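Local atomic coordinates of GDSL-like Lipase/Acylhydrolase family protein (Neisseria meningitidis, PDB entry 4K7J), a protein that removes O-acetyl groups from peptidoglycan as an esterase of the SGNH (GDSL-like) hydrolase family with an alpha/beta fold. Residues K95-A100 / G215-Q220; S110-N115 / G123-H128; K265-V270 / R313-Q318; I282-A287 / G319-W324. All coordinates share one frame; numbering follows the deposited sequence.

Interaction 1. Residues K95-A100 / G215-Q220. With ACT (acetate ion), chain C.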
loop_
_atom_site.group_PDB
_atom_site.type_symbol
_atom_site.label_atom_id
_atom_site.label_comp_id
_atom_site.label_asym_id
_atom_site.label_seq_id
_atom_site.Cartn_x
_atom_site.Cartn_y
_atom_site.Cartn_z
ATOM N N LYS A 95 -5.574 14.741 3.261
ATOM C CA LYS A 95 -6.003 15.589 2.150
ATOM C C LYS A 95 -5.559 15.033 0.807
ATOM O O LYS A 95 -4.383 14.743 0.610
ATOM C CB LYS A 95 -5.450 17.005 2.320
ATOM C CG LYS A 95 -5.699 17.899 1.124
ATOM C CD LYS A 95 -5.578 19.361 1.503
ATOM C CE LYS A 95 -5.894 20.256 0.321
ATOM N NZ LYS A 95 -4.895 20.036 -0.761
ATOM N N GLY A 96 -6.509 14.865 -0.105
ATOM C CA GLY A 96 -6.194 14.424 -1.452
ATOM C C GLY A 96 -6.051 12.926 -1.589
ATOM O O GLY A 96 -5.749 12.420 -2.675
ATOM N N GLN A 97 -6.253 12.202 -0.490
ATOM C CA GLN A 97 -6.075 10.753 -0.507
ATOM C C GLN A 97 -7.293 10.101 0.139
ATOM O O GLN A 97 -8.145 10.787 0.695
ATOM C CB GLN A 97 -4.747 10.356 0.174
ATOM C CG GLN A 97 -3.546 11.103 -0.436
ATOM C CD GLN A 97 -2.160 10.579 -0.024
ATOM O OE1 GLN A 97 -1.149 11.210 -0.326
ATOM N NE2 GLN A 97 -2.111 9.421 0.641
ATOM N N ARG A 98 -7.394 8.783 0.065
ATOM C CA ARG A 98 -8.656 8.143 0.399
ATOM C C ARG A 98 -8.510 6.724 0.971
ATOM O O ARG A 98 -7.708 5.919 0.488
ATOM C CB ARG A 98 -9.552 8.144 -0.849
ATOM C CG ARG A 98 -10.768 7.237 -0.786
ATOM C CD ARG A 98 -11.578 7.345 -2.087
ATOM N NE ARG A 98 -12.750 6.474 -2.068
ATOM C CZ ARG A 98 -12.778 5.233 -2.545
ATOM N NH1 ARG A 98 -11.690 4.692 -3.100
ATOM N NH2 ARG A 98 -13.897 4.524 -2.464
ATOM N N MET A 99 -9.270 6.432 2.024
ATOM C CA MET A 99 -9.435 5.060 2.480
ATOM C C MET A 99 -10.859 4.645 2.146
ATOM O O MET A 99 -11.808 5.293 2.589
ATOM C CB MET A 99 -9.248 4.952 3.994
ATOM C CG MET A 99 -7.835 5.138 4.505
ATOM S SD MET A 99 -6.853 3.643 4.382
ATOM C CE MET A 99 -6.010 3.952 2.821
ATOM N N ALA A 100 -11.025 3.565 1.387
ATOM C CA ALA A 100 -12.376 3.125 1.035
ATOM C C ALA A 100 -13.052 2.355 2.168
ATOM O O ALA A 100 -14.277 2.394 2.308
ATOM C CB ALA A 100 -12.350 2.285 -0.229
ATOM N N GLY A 215 -0.188 4.634 0.010
ATOM C CA GLY A 215 0.109 5.519 -1.097
ATOM C C GLY A 215 0.374 6.950 -0.682
ATOM O O GLY A 215 -0.139 7.426 0.330
ATOM N N ILE A 216 1.184 7.636 -1.487
ATOM C CA ILE A 216 1.463 9.051 -1.304
ATOM C C ILE A 216 1.391 9.732 -2.663
ATOM O O ILE A 216 2.163 9.388 -3.556
ATOM C CB ILE A 216 2.887 9.280 -0.767
ATOM C CG1 ILE A 216 3.058 8.727 0.653
ATOM C CG2 ILE A 216 3.206 10.775 -0.790
ATOM C CD1 ILE A 216 2.490 9.658 1.732
ATOM N N ASN A 217 0.472 10.680 -2.827
ATOM C CA ASN A 217 0.326 11.398 -4.095
ATOM C C ASN A 217 1.662 11.947 -4.583
ATOM O O ASN A 217 2.361 12.637 -3.838
ATOM C CB ASN A 217 -0.679 12.541 -3.958
ATOM C CG ASN A 217 -2.121 12.057 -3.865
ATOM O OD1 ASN A 217 -2.420 10.909 -4.154
ATOM N ND2 ASN A 217 -3.019 12.950 -3.486
ATOM N N GLY A 218 2.032 11.617 -5.821
ATOM C CA GLY A 218 3.268 12.132 -6.401
ATOM C C GLY A 218 4.562 11.391 -6.068
ATOM O O GLY A 218 5.621 11.718 -6.606
ATOM N N ALA A 219 4.488 10.382 -5.203
ATOM C CA ALA A 219 5.703 9.758 -4.668
ATOM C C ALA A 219 6.468 8.878 -5.659
ATOM O O ALA A 219 5.904 8.345 -6.617
ATOM C CB ALA A 219 5.385 8.958 -3.412
ATOM N N GLN A 220 7.762 8.730 -5.391
ATOM C CA GLN A 220 8.645 7.825 -6.120
ATOM C C GLN A 220 9.256 6.860 -5.105
ATOM O O GLN A 220 9.331 7.193 -3.921
ATOM C CB GLN A 220 9.751 8.615 -6.794
ATOM C CG GLN A 220 9.243 9.603 -7.859
ATOM C CD GLN A 220 10.372 10.429 -8.419
ATOM O OE1 GLN A 220 11.461 9.904 -8.714
ATOM N NE2 GLN A 220 10.149 11.734 -8.530
HETATM C C ACT C . 0.682 10.428 -9.173
HETATM O O ACT C . 0.174 11.583 -9.277
HETATM O OXT ACT C . 1.218 10.124 -8.076
HETATM C CH3 ACT C . 0.631 9.438 -10.294
#
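The side-chain amides of Gln97 and Asn217 approach from opposite directions with their planes 47° apart. Over one side of the Asn217 amide stands the methylene CG of Gln97, 3.6 Å from ND2, while ND2 itself points within that amide's own plane to Gly96 O at 2.9 Å. The Gln97 amide works at both ends: its OE1 accepts from Asn217 N at 3.0 Å along a nearly straight N-H (171°), and its NE2 donates to Gly215 O at 2.8 Å in a more bent bond. All three donors stand well above the planes of the carbonyls they reach. With its chain extended beyond CG (chi2 -168°), Gln97 spans the gap between the two loops and pairs with backbone on either side of Ile216. Tyr90 OH also bonds NE2. Asn217 opens the type II turn's central pair, and next to it Gly218 N donates to acetate OXT at 2.8 Å. Gly218 N, Ser62 N and Asn250 ND2 converge on the acetate as in the oxyanion hole of SGNH esterases; His351 NE2 also bonds it. The loop between helix 68-81 and strand 102-106 is thus tied to the turn that follows strand 208-215, the edge strand of the six-stranded sheet. Helix 62-65 packs against the side chains of both Gln97 and Asn217.

Interaction 2. Residues S110-N115 / G123-H128; sequences SLTSRN and GGILAH
Ser110 pairs with Ala127 at the open end of a long-looped antiparallel beta-hairpin, which forms one edge of a five-stranded antiparallel sheet. This is a non-hydrogen-bonded pair, its CA atoms 4.0 Å apart, and Ser110 OG turns to Asn93 O instead. Leu111 and Leu126 form the hydrogen-bonded pair: Leu111 N gives to Leu126 O at 2.8 Å, and Leu126 N returns a straighter bond to Leu111 O at 3.0 Å (172°). Their side chains share one face of the sheet, where Leu111 CB meets Leu126 CD1 at 4.1 Å and Leu111 CD2 nears the ring of His128, whose ND1 is bonded to Asp196. Thr112, on the other face, lies beside Ile125 and points the same way, CG2 against CG1. Its OG1, at chi1 87°, accepts from Arg114 N at 3.2 Å, an ST turn just where the strand ends. Strand 125-128 continues the sheet on its far side to strand 195-203. Beyond the strand, Ser113 N donates to Gly124 O at 3.0 Å. The hydroxyl of Ser113, held by Trp227 NE1, lies against Gly124, with OG 3.5 Å from its CA.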
loop_
_atom_site.group_PDB
_atom_site.type_symbol
_atom_site.label_atom_id
_atom_site.label_comp_id
_atom_site.label_asym_id
_atom_site.label_seq_id
_atom_site.Cartn_x
_atom_site.Cartn_y
_atom_site.Cartn_z
ATOM N N SER A 110 -3.393 15.155 10.226
ATOM C CA SER A 110 -2.422 14.376 9.450
ATOM C C SER A 110 -1.312 15.233 8.837
ATOM O O SER A 110 -1.458 16.441 8.659
ATOM C CB SER A 110 -3.112 13.575 8.345
ATOM O OG SER A 110 -3.722 14.457 7.410
ATOM N N LEU A 111 -0.203 14.573 8.526
ATOM C CA LEU A 111 0.949 15.186 7.882
ATOM C C LEU A 111 1.572 14.090 7.029
ATOM O O LEU A 111 1.698 12.949 7.490
ATOM C CB LEU A 111 1.951 15.664 8.936
ATOM C CG LEU A 111 3.285 16.150 8.380
ATOM C CD1 LEU A 111 3.067 17.475 7.684
ATOM C CD2 LEU A 111 4.358 16.249 9.465
ATOM N N THR A 112 1.930 14.395 5.780
ATOM C CA THR A 112 2.549 13.377 4.925
ATOM C C THR A 112 3.887 13.829 4.330
ATOM O O THR A 112 4.219 15.014 4.341
ATOM C CB THR A 112 1.638 12.931 3.759
ATOM O OG1 THR A 112 1.829 13.802 2.627
ATOM C CG2 THR A 112 0.178 12.877 4.172
ATOM N N SER A 113 4.628 12.884 3.766
ATOM C CA SER A 113 5.965 13.171 3.246
ATOM C C SER A 113 5.919 13.752 1.835
ATOM O O SER A 113 6.954 14.090 1.274
ATOM C CB SER A 113 6.859 11.917 3.283
ATOM O OG SER A 113 6.237 10.811 2.638
ATOM N N ARG A 114 4.722 13.872 1.270
ATOM C CA ARG A 114 4.569 14.464 -0.046
ATOM C C ARG A 114 5.269 15.828 -0.164
ATOM O O ARG A 114 6.076 16.032 -1.063
ATOM C CB ARG A 114 3.086 14.577 -0.416
ATOM C CG ARG A 114 2.827 15.328 -1.716
ATOM C CD ARG A 114 1.346 15.282 -2.089
ATOM N NE ARG A 114 1.099 15.890 -3.393
ATOM C CZ ARG A 114 0.733 17.158 -3.572
ATOM N NH1 ARG A 114 0.568 17.958 -2.528
ATOM N NH2 ARG A 114 0.537 17.623 -4.802
ATOM N N ASN A 115 4.964 16.749 0.748
ATOM C CA ASN A 115 5.611 18.059 0.742
ATOM C C ASN A 115 6.426 18.318 1.986
ATOM O O ASN A 115 7.108 19.335 2.058
ATOM C CB ASN A 115 4.597 19.198 0.655
ATOM C CG ASN A 115 3.661 19.069 -0.509
ATOM O OD1 ASN A 115 2.451 18.969 -0.317
ATOM N ND2 ASN A 115 4.203 19.087 -1.729
ATOM N N GLY A 123 5.493 4.379 5.251
ATOM C CA GLY A 123 4.256 4.813 4.607
ATOM C C GLY A 123 4.180 6.321 4.404
ATOM O O GLY A 123 3.399 6.824 3.576
ATOM N N GLY A 124 4.973 7.047 5.189
ATOM C CA GLY A 124 5.088 8.486 5.062
ATOM C C GLY A 124 3.909 9.299 5.581
ATOM O O GLY A 124 3.746 10.461 5.209
ATOM N N ILE A 125 3.098 8.708 6.454
ATOM C CA ILE A 125 1.951 9.413 7.020
ATOM C C ILE A 125 1.969 9.336 8.540
ATOM O O ILE A 125 2.190 8.268 9.116
ATOM C CB ILE A 125 0.622 8.826 6.488
ATOM C CG1 ILE A 125 0.571 8.951 4.965
ATOM C CG2 ILE A 125 -0.599 9.503 7.144
ATOM C CD1 ILE A 125 -0.662 8.385 4.345
ATOM N N LEU A 126 1.760 10.472 9.191
ATOM C CA LEU A 126 1.507 10.457 10.626
ATOM C C LEU A 126 0.387 11.432 10.948
ATOM O O LEU A 126 0.038 12.281 10.118
ATOM C CB LEU A 126 2.782 10.779 11.426
ATOM C CG LEU A 126 3.468 12.143 11.261
ATOM C CD1 LEU A 126 2.813 13.232 12.112
ATOM C CD2 LEU A 126 4.964 12.062 11.580
ATOM N N ALA A 127 -0.190 11.314 12.141
ATOM C CA ALA A 127 -1.172 12.306 12.584
ATOM C C ALA A 127 -0.817 12.826 13.978
ATOM O O ALA A 127 -0.483 12.040 14.859
ATOM C CB ALA A 127 -2.558 11.729 12.562
ATOM N N HIS A 128 -0.861 14.143 14.171
ATOM C CA HIS A 128 -0.649 14.719 15.499
ATOM C C HIS A 128 -1.991 14.675 16.230
ATOM O O HIS A 128 -2.971 15.232 15.739
ATOM C CB HIS A 128 -0.198 16.187 15.398
ATOM C CG HIS A 128 1.044 16.395 14.589
ATOM N ND1 HIS A 128 2.252 15.810 14.915
ATOM C CD2 HIS A 128 1.276 17.155 13.489
ATOM C CE1 HIS A 128 3.169 16.190 14.041
ATOM N NE2 HIS A 128 2.605 17.008 13.169
#

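Interaction 3. Residues K265-V270 / R313-Q318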
loop_
_atom_site.group_PDB
_atom_site.type_symbol
_atom_site.label_atom_id
_atom_site.label_comp_id
_atom_site.label_asym_id
_atom_site.label_seq_id
_atom_site.Cartn_x
_atom_site.Cartn_y
_atom_site.Cartn_z
ATOM N N LYS A 265 19.205 1.877 -6.632
ATOM C CA LYS A 265 18.407 2.169 -5.442
ATOM C C LYS A 265 17.228 1.227 -5.339
ATOM O O LYS A 265 16.910 0.733 -4.258
ATOM C CB LYS A 265 17.958 3.628 -5.426
ATOM C CG LYS A 265 19.094 4.560 -5.060
ATOM C CD LYS A 265 18.680 6.011 -5.029
ATOM C CE LYS A 265 19.868 6.893 -4.642
ATOM N NZ LYS A 265 19.451 8.313 -4.434
ATOM N N TRP A 266 16.598 0.950 -6.474
ATOM C CA TRP A 266 15.478 0.013 -6.501
ATOM C C TRP A 266 15.928 -1.380 -6.063
ATOM O O TRP A 266 15.291 -2.009 -5.218
ATOM C CB TRP A 266 14.846 -0.033 -7.898
ATOM C CG TRP A 266 13.806 1.024 -8.121
ATOM C CD1 TRP A 266 13.982 2.383 -8.093
ATOM C CD2 TRP A 266 12.423 0.806 -8.417
ATOM N NE1 TRP A 266 12.783 3.017 -8.344
ATOM C CE2 TRP A 266 11.813 2.070 -8.540
ATOM C CE3 TRP A 266 11.633 -0.342 -8.567
ATOM C CZ2 TRP A 266 10.451 2.219 -8.824
ATOM C CZ3 TRP A 266 10.284 -0.188 -8.853
ATOM C CH2 TRP A 266 9.711 1.081 -8.975
ATOM N N LEU A 267 17.027 -1.864 -6.631
ATOM C CA LEU A 267 17.572 -3.161 -6.221
ATOM C C LEU A 267 17.891 -3.190 -4.727
ATOM O O LEU A 267 17.590 -4.158 -4.051
ATOM C CB LEU A 267 18.831 -3.490 -7.027
ATOM C CG LEU A 267 18.512 -3.803 -8.490
ATOM C CD1 LEU A 267 19.725 -3.601 -9.398
ATOM C CD2 LEU A 267 17.968 -5.224 -8.597
ATOM N N ASP A 268 18.515 -2.124 -4.227
ATOM C CA ASP A 268 18.783 -1.992 -2.795
ATOM C C ASP A 268 17.506 -2.100 -1.964
ATOM O O ASP A 268 17.481 -2.782 -0.939
ATOM C CB ASP A 268 19.468 -0.662 -2.479
ATOM C CG ASP A 268 20.897 -0.607 -2.979
ATOM O OD1 ASP A 268 21.450 -1.672 -3.348
ATOM O OD2 ASP A 268 21.470 0.508 -2.995
ATOM N N THR A 269 16.453 -1.415 -2.405
ATOM C CA THR A 269 15.187 -1.425 -1.695
ATOM C C THR A 269 14.573 -2.823 -1.648
ATOM O O THR A 269 14.073 -3.247 -0.605
ATOM C CB THR A 269 14.177 -0.414 -2.295
ATOM O OG1 THR A 269 14.784 0.880 -2.390
ATOM C CG2 THR A 269 12.947 -0.312 -1.416
ATOM N N VAL A 270 14.615 -3.544 -2.769
ATOM C CA VAL A 270 14.108 -4.920 -2.807
ATOM C C VAL A 270 14.904 -5.824 -1.860
ATOM O O VAL A 270 14.331 -6.612 -1.112
ATOM C CB VAL A 270 14.122 -5.503 -4.240
ATOM C CG1 VAL A 270 13.806 -6.997 -4.222
ATOM C CG2 VAL A 270 13.121 -4.758 -5.138
ATOM N N ARG A 313 11.209 -3.737 -14.803
ATOM C CA ARG A 313 11.251 -5.154 -15.122
ATOM C C ARG A 313 12.621 -5.786 -14.846
ATOM O O ARG A 313 12.693 -6.878 -14.304
ATOM C CB ARG A 313 10.795 -5.423 -16.563
ATOM C CG ARG A 313 10.643 -6.896 -16.843
ATOM C CD ARG A 313 10.554 -7.177 -18.325
ATOM N NE ARG A 313 9.239 -6.856 -18.861
ATOM C CZ ARG A 313 8.188 -7.667 -18.789
ATOM N NH1 ARG A 313 8.295 -8.847 -18.196
ATOM N NH2 ARG A 313 7.027 -7.293 -19.305
ATOM N N ARG A 314 13.705 -5.095 -15.184
ATOM C CA ARG A 314 15.045 -5.589 -14.838
ATOM C C ARG A 314 15.212 -5.779 -13.327
ATOM O O ARG A 314 15.789 -6.766 -12.873
ATOM C CB ARG A 314 16.131 -4.629 -15.326
ATOM C CG ARG A 314 16.367 -4.622 -16.818
ATOM C CD ARG A 314 17.707 -3.944 -17.154
ATOM N NE ARG A 314 17.774 -2.530 -16.772
ATOM C CZ ARG A 314 17.225 -1.551 -17.478
ATOM N NH1 ARG A 314 16.566 -1.829 -18.591
ATOM N NH2 ARG A 314 17.332 -0.296 -17.078
ATOM N N VAL A 315 14.706 -4.827 -12.549
ATOM C CA VAL A 315 14.773 -4.936 -11.086
ATOM C C VAL A 315 14.024 -6.169 -10.591
ATOM O O VAL A 315 14.533 -6.925 -9.744
ATOM C CB VAL A 315 14.206 -3.675 -10.388
ATOM C CG1 VAL A 315 14.003 -3.934 -8.891
ATOM C CG2 VAL A 315 15.130 -2.487 -10.614
ATOM N N ALA A 316 12.818 -6.370 -11.124
ATOM C CA ALA A 316 12.026 -7.571 -10.828
ATOM C C ALA A 316 12.808 -8.870 -11.060
ATOM O O ALA A 316 12.812 -9.779 -10.214
ATOM C CB ALA A 316 10.754 -7.576 -11.665
ATOM N N ARG A 317 13.463 -8.959 -12.213
ATOM C CA ARG A 317 14.169 -10.187 -12.584
ATOM C C ARG A 317 15.398 -10.387 -11.729
ATOM O O ARG A 317 15.638 -11.479 -11.218
ATOM C CB ARG A 317 14.568 -10.165 -14.065
ATOM C CG ARG A 317 15.261 -11.452 -14.494
ATOM C CD ARG A 317 15.455 -11.516 -16.000
ATOM N NE ARG A 317 16.266 -12.669 -16.388
ATOM C CZ ARG A 317 16.661 -12.905 -17.635
ATOM N NH1 ARG A 317 16.289 -12.084 -18.609
ATOM N NH2 ARG A 317 17.417 -13.963 -17.911
ATOM N N GLN A 318 16.183 -9.331 -11.567
ATOM C CA GLN A 318 17.395 -9.426 -10.768
ATOM C C GLN A 318 17.071 -9.636 -9.290
ATOM O O GLN A 318 17.792 -10.334 -8.595
ATOM C CB GLN A 318 18.310 -8.214 -11.007
ATOM C CG GLN A 318 19.068 -8.321 -12.338
ATOM C CD GLN A 318 19.693 -7.019 -12.804
ATOM O OE1 GLN A 318 20.097 -6.177 -11.997
ATOM N NE2 GLN A 318 19.794 -6.856 -14.122
#
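Helix segments 265-270 and 313-318 run roughly the same way, their axes 9.7 Å apart at closest approach and crossing at -38°, with Leu267 and Val315 nearest at the CA level. Val315 fills the centre of the contact. Its CG2 presses on Trp266 CB at 3.7 Å, while CG1, placed opposite the backbone N by chi1 168°, meets Val270 CG2 at 3.9 Å and also reaches the rim of the Trp266 indole, near the ring plane. Val270 and Val315 slide past one another in opposite directions. Leu267 covers the outer side: CD2 touches Val315 CG1 at 4.2 Å and Gln318 CB at 3.9 Å. The whole Gln318 residue is modelled in two conformations. Both helices pack on the mixed six-stranded sheet, where Ile282 receives Val270 and Ile284 receives Val315. Polar links skirt the apolar seam, such as the salt bridge of Arg314 to Glu263 of helix 259-276. No hydrogen bond crosses between the two segments, so between the segments themselves the contact is apolar packing of largely buried aliphatic groups, with exposed Gln318 lending its CB at the margin.

Interaction 4. Residues I282-A287 / G319-W324; sequences ILIIGA and GQTMFW
Met322 O is gripped from opposite faces of its carbonyl plane: Ile284 N reaches it across the contact at 2.9 Å in an almost linear bond (178°), and OG1 of the preceding Thr321 donates at 2.8 Å. The hydroxyl is brought there by chi1 85°, which leaves Thr321 CG2 against Ile282. This is a parallel beta pairing, the two strands of a beta-alpha-beta unit, and its bonds alternate from one strand to the other: Met322 N to Ile282 O, Trp324 N to Ile284 O, and Gly286 N to Trp324 O at 2.9 Å. On one face Leu283, crossing Met322 at about a right angle, lays CD1 on Met322 CB at 3.6 Å and on Trp324 CB at 4.0 Å; Ile285 CG2 meets the indole edge at Trp324 CE3. On the other face Ile284 CG2 touches Phe323 CD1 at 3.9 Å. Having no side chain, Gly286 lets the Phe323 ring come in, CE1 resting 3.7 Å from Gly286 CA. Helix 305-318 covers the face of Ile284 and Phe323, and helix 354-373 the face of Leu283, Met322 and Trp324. Within the sheet, strand 242-246 follows beyond 281-286, and strand 28-30 pairs antiparallel with 322-325.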
loop_
_atom_site.group_PDB
_atom_site.type_symbol
_atom_site.label_atom_id
_atom_site.label_comp_id
_atom_site.label_asym_id
_atom_site.label_seq_id
_atom_site.Cartn_x
_atom_site.Cartn_y
_atom_site.Cartn_z
ATOM N N ILE A 282 7.237 -10.513 -3.197
ATOM C CA ILE A 282 7.319 -9.142 -3.688
ATOM C C ILE A 282 6.784 -9.055 -5.122
ATOM O O ILE A 282 7.140 -9.869 -5.979
ATOM C CB ILE A 282 8.759 -8.632 -3.660
ATOM C CG1 ILE A 282 9.332 -8.716 -2.243
ATOM C CG2 ILE A 282 8.818 -7.212 -4.158
ATOM C CD1 ILE A 282 10.775 -8.333 -2.169
ATOM N N LEU A 283 5.922 -8.075 -5.377
ATOM C CA LEU A 283 5.387 -7.849 -6.714
ATOM C C LEU A 283 5.657 -6.416 -7.137
ATOM O O LEU A 283 5.276 -5.474 -6.436
ATOM C CB LEU A 283 3.882 -8.092 -6.745
ATOM C CG LEU A 283 3.219 -7.591 -8.043
ATOM C CD1 LEU A 283 3.531 -8.520 -9.201
ATOM C CD2 LEU A 283 1.721 -7.396 -7.904
ATOM N N ILE A 284 6.325 -6.247 -8.270
ATOM C CA ILE A 284 6.553 -4.917 -8.828
ATOM C C ILE A 284 5.535 -4.627 -9.931
ATOM O O ILE A 284 5.434 -5.367 -10.923
ATOM C CB ILE A 284 7.991 -4.765 -9.351
ATOM C CG1 ILE A 284 8.955 -4.702 -8.159
ATOM C CG2 ILE A 284 8.119 -3.527 -10.231
ATOM C CD1 ILE A 284 10.417 -4.691 -8.525
ATOM N N ILE A 285 4.765 -3.563 -9.739
ATOM C CA ILE A 285 3.792 -3.129 -10.730
ATOM C C ILE A 285 4.439 -2.136 -11.695
ATOM O O ILE A 285 4.724 -0.998 -11.328
ATOM C CB ILE A 285 2.563 -2.503 -10.067
ATOM C CG1 ILE A 285 1.791 -3.581 -9.300
ATOM C CG2 ILE A 285 1.655 -1.873 -11.125
ATOM C CD1 ILE A 285 0.407 -3.153 -8.874
ATOM N N GLY A 286 4.708 -2.585 -12.919
ATOM C CA GLY A 286 5.283 -1.710 -13.925
ATOM C C GLY A 286 4.348 -0.548 -14.192
ATOM O O GLY A 286 3.130 -0.723 -14.176
ATOM N N ALA A 287 4.906 0.638 -14.413
ATOM C CA ALA A 287 4.092 1.827 -14.616
ATOM C C ALA A 287 3.097 1.662 -15.781
ATOM O O ALA A 287 3.427 1.046 -16.804
ATOM C CB ALA A 287 4.980 3.031 -14.840
ATOM N N GLY A 319 15.965 -9.067 -8.824
ATOM C CA GLY A 319 15.547 -9.274 -7.439
ATOM C C GLY A 319 14.695 -10.516 -7.246
ATOM O O GLY A 319 14.234 -10.795 -6.136
ATOM N N GLN A 320 14.493 -11.262 -8.329
ATOM C CA GLN A 320 13.646 -12.461 -8.334
ATOM C C GLN A 320 12.244 -12.243 -7.794
ATOM O O GLN A 320 11.710 -13.082 -7.064
ATOM C CB GLN A 320 14.320 -13.611 -7.580
ATOM C CG GLN A 320 15.597 -14.094 -8.263
ATOM C CD GLN A 320 16.423 -15.002 -7.372
ATOM O OE1 GLN A 320 15.929 -15.538 -6.381
ATOM N NE2 GLN A 320 17.694 -15.168 -7.716
ATOM N N THR A 321 11.642 -11.123 -8.168
ATOM C CA THR A 321 10.296 -10.806 -7.722
ATOM C C THR A 321 9.302 -11.141 -8.829
ATOM O O THR A 321 9.686 -11.619 -9.899
ATOM C CB THR A 321 10.175 -9.307 -7.382
ATOM O OG1 THR A 321 9.902 -8.570 -8.577
ATOM C CG2 THR A 321 11.474 -8.799 -6.782
ATOM N N MET A 322 8.024 -10.904 -8.568
ATOM C CA MET A 322 7.020 -10.961 -9.617
ATOM C C MET A 322 6.913 -9.579 -10.252
ATOM O O MET A 322 7.288 -8.588 -9.627
ATOM C CB MET A 322 5.677 -11.391 -9.049
ATOM C CG MET A 322 5.656 -12.857 -8.614
ATOM S SD MET A 322 4.142 -13.272 -7.737
ATOM C CE MET A 322 4.402 -12.388 -6.196
ATOM N N PHE A 323 6.430 -9.531 -11.494
ATOM C CA PHE A 323 6.272 -8.288 -12.241
ATOM C C PHE A 323 4.932 -8.311 -12.977
ATOM O O PHE A 323 4.635 -9.257 -13.698
ATOM C CB PHE A 323 7.426 -8.110 -13.234
ATOM C CG PHE A 323 7.345 -6.848 -14.052
ATOM C CD1 PHE A 323 7.792 -5.637 -13.536
ATOM C CD2 PHE A 323 6.835 -6.872 -15.342
ATOM C CE1 PHE A 323 7.723 -4.483 -14.279
ATOM C CE2 PHE A 323 6.765 -5.717 -16.094
ATOM C CZ PHE A 323 7.208 -4.523 -15.564
ATOM N N TRP A 324 4.114 -7.280 -12.775
ATOM C CA TRP A 324 2.848 -7.168 -13.473
ATOM C C TRP A 324 2.868 -5.921 -14.341
ATOM O O TRP A 324 3.031 -4.812 -13.840
ATOM C CB TRP A 324 1.702 -7.093 -12.479
ATOM C CG TRP A 324 0.348 -7.240 -13.079
ATOM C CD1 TRP A 324 -0.236 -8.393 -13.515
ATOM C CD2 TRP A 324 -0.627 -6.203 -13.266
ATOM N NE1 TRP A 324 -1.500 -8.137 -13.981
ATOM C CE2 TRP A 324 -1.766 -6.800 -13.835
ATOM C CE3 TRP A 324 -0.643 -4.830 -13.002
ATOM C CZ2 TRP A 324 -2.915 -6.070 -14.151
ATOM C CZ3 TRP A 324 -1.779 -4.105 -13.321
ATOM C CH2 TRP A 324 -2.900 -4.729 -13.887
#

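Interactions 1 and 2 come first along the chain, 2 nested in the loop that 1 closes, with centres 10 Å apart; Ile216 CD1 packs on Gly123 O where they touch. Interaction 1, at the acetate site, joins the N-terminal peptidoglycan O-acetylesterase family region to the SGNH hydrolase region; interaction 2 lies wholly in the former. Interactions 3 and 4 follow, their segments alternating along the chain and their centres 9 Å apart within the hydrolase region. They share helix 305-318, whose C-terminal end passes into strand 322-325; Ala316 O and Thr321 N probably form a hydrogen bond there. Interaction 4 pairs two neighbouring strands of the six-stranded sheet, and interaction 3 two helices packed on it, about 26 Å (centres) from interaction 2.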